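Local coordinates for (R)-specific secondary-alkylsulfatase (PDB 4AXH), which hydrolyses secondary alkyl sulfates enantioselectively, with strict inversion of configuration, to (S)-alcohols and sulfate in a zinc-dependent reaction, at residues A[171-176]-A[276-281]. Numbering follows the deposited sequence.
Sequences PIVAVV and TVDGVE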
# COMPACT_ATOMS: atom_id res chain seq x y z
N PRO A 171 -10.60 39.77 -17.61
CA PRO A 171 -9.57 38.74 -17.84
C PRO A 171 -9.49 37.78 -16.66
O PRO A 171 -10.27 37.91 -15.74
CB PRO A 171 -8.27 39.57 -17.96
CG PRO A 171 -8.52 40.78 -17.14
CD PRO A 171 -9.97 41.09 -17.30
N ILE A 172 -8.50 36.89 -16.68
CA ILE A 172 -8.16 35.94 -15.62
C ILE A 172 -6.82 36.40 -15.10
O ILE A 172 -5.83 36.39 -15.83
CB ILE A 172 -8.14 34.48 -16.16
CG1 ILE A 172 -9.58 34.06 -16.55
CG2 ILE A 172 -7.52 33.53 -15.13
CD1 ILE A 172 -9.72 32.82 -17.44
N VAL A 173 -6.81 36.89 -13.85
CA VAL A 173 -5.60 37.39 -13.19
C VAL A 173 -4.91 36.23 -12.45
O VAL A 173 -3.68 36.19 -12.34
CB VAL A 173 -5.94 38.56 -12.23
CG1 VAL A 173 -4.67 39.10 -11.55
CG2 VAL A 173 -6.66 39.68 -12.96
N ALA A 174 -5.69 35.33 -11.90
CA ALA A 174 -5.12 34.26 -11.11
C ALA A 174 -5.88 32.95 -11.26
O ALA A 174 -7.10 32.95 -11.49
CB ALA A 174 -5.06 34.67 -9.63
N VAL A 175 -5.14 31.85 -11.10
CA VAL A 175 -5.66 30.49 -11.12
C VAL A 175 -5.06 29.74 -9.94
O VAL A 175 -3.90 29.98 -9.61
CB VAL A 175 -5.46 29.76 -12.48
CG1 VAL A 175 -5.70 28.26 -12.38
CG2 VAL A 175 -6.35 30.36 -13.56
N VAL A 176 -5.86 28.88 -9.28
CA VAL A 176 -5.47 28.02 -8.15
C VAL A 176 -5.74 26.59 -8.57
O VAL A 176 -6.83 26.27 -8.99
CB VAL A 176 -6.22 28.36 -6.85
CG1 VAL A 176 -5.80 27.44 -5.70
CG2 VAL A 176 -6.00 29.82 -6.45
N THR A 276 -2.69 37.45 -1.27
CA THR A 276 -3.67 38.38 -1.78
C THR A 276 -3.38 38.67 -3.24
O THR A 276 -2.21 38.83 -3.61
CB THR A 276 -3.94 39.55 -0.77
OG1 THR A 276 -4.89 40.49 -1.31
CG2 THR A 276 -2.66 40.24 -0.33
N VAL A 277 -4.42 38.60 -4.09
CA VAL A 277 -4.33 38.79 -5.55
C VAL A 277 -5.62 39.41 -6.07
O VAL A 277 -6.69 38.85 -5.85
CB VAL A 277 -3.88 37.49 -6.32
CG1 VAL A 277 -4.88 36.34 -6.16
CG2 VAL A 277 -3.59 37.77 -7.80
N ASP A 278 -5.53 40.58 -6.71
CA ASP A 278 -6.69 41.32 -7.25
C ASP A 278 -7.74 41.66 -6.16
O ASP A 278 -8.95 41.65 -6.41
CB ASP A 278 -7.29 40.64 -8.49
CG ASP A 278 -7.99 41.60 -9.43
OD1 ASP A 278 -7.55 42.77 -9.54
OD2 ASP A 278 -8.97 41.18 -10.08
N GLY A 279 -7.24 41.98 -4.97
CA GLY A 279 -8.07 42.34 -3.83
C GLY A 279 -8.89 41.17 -3.33
O GLY A 279 -10.04 41.35 -2.90
N VAL A 280 -8.32 39.95 -3.43
CA VAL A 280 -8.94 38.69 -3.02
C VAL A 280 -7.96 38.04 -2.05
O VAL A 280 -6.81 37.80 -2.41
CB VAL A 280 -9.29 37.77 -4.22
CG1 VAL A 280 -9.80 36.42 -3.76
CG2 VAL A 280 -10.31 38.43 -5.14
N GLU A 281 -8.42 37.80 -0.81
CA GLU A 281 -7.63 37.17 0.22
C GLU A 281 -7.83 35.66 0.10
O GLU A 281 -8.96 35.17 0.00
CB GLU A 281 -8.07 37.64 1.62
CG GLU A 281 -7.35 38.86 2.16
CD GLU A 281 -8.01 39.41 3.40
OE1 GLU A 281 -7.88 38.78 4.48
OE2 GLU A 281 -8.70 40.45 3.29
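Ala174, the buried member of this contact, meets Val277: Ala174 CB lies 3.9 Å from Val277 CG1 and equally 3.9 Å from Val277 CG2, so the single methyl sits against the fork of the valine. That fork is presented by a chi1 of 62°, which sets CG1 between the backbone N and the carbonyl carbon and CG2 anti to the N. The same CG2 also reaches Val173, whose CG1 stands 4.1 Å away; here the two valine side chains pass alongside one another, running in opposite directions. Phe205 of strand 203-207 touches both Ala174 and Val277, extending the apolar patch.

The two segments belong to different sheets: strand 172-176 pairs with 144-147 and 203-207, and 272-277 with 280-286. In keeping with this, no hydrogen bond joins them, and their nearest CA atoms, Val173 CA to Asp278 CA and Ala174 CA to Val277 CA, are both 7.2 Å apart. Segment 276-281 holds the ends of strands 272-277 and 280-286 with the two-residue turn Asp278-Gly279 between them. Face-to-face packing of two mixed sheets is the core of the metallo-beta-lactamase fold, and this contact joins them at a hairpin end, away from the zinc site.

Within the hairpin, Val277 N donates to Val280 O at 3.0 Å, and the return bond from Val280 N to Val277 O is weak. The turn residues Asp278 and Gly279 both have positive phi (57° and 67°), consistent with a type I' turn closing a two-residue beta hairpin.

Polar atoms enter at the outer edge. Asp278 crosses Val173 at about a right angle, with OD2 4.0 Å from Val173 CG2. Its carboxylate is held by the loop leading into strand 144-147: OD1 bonds Ser142 OG and OD2 the backbone N of Gly143.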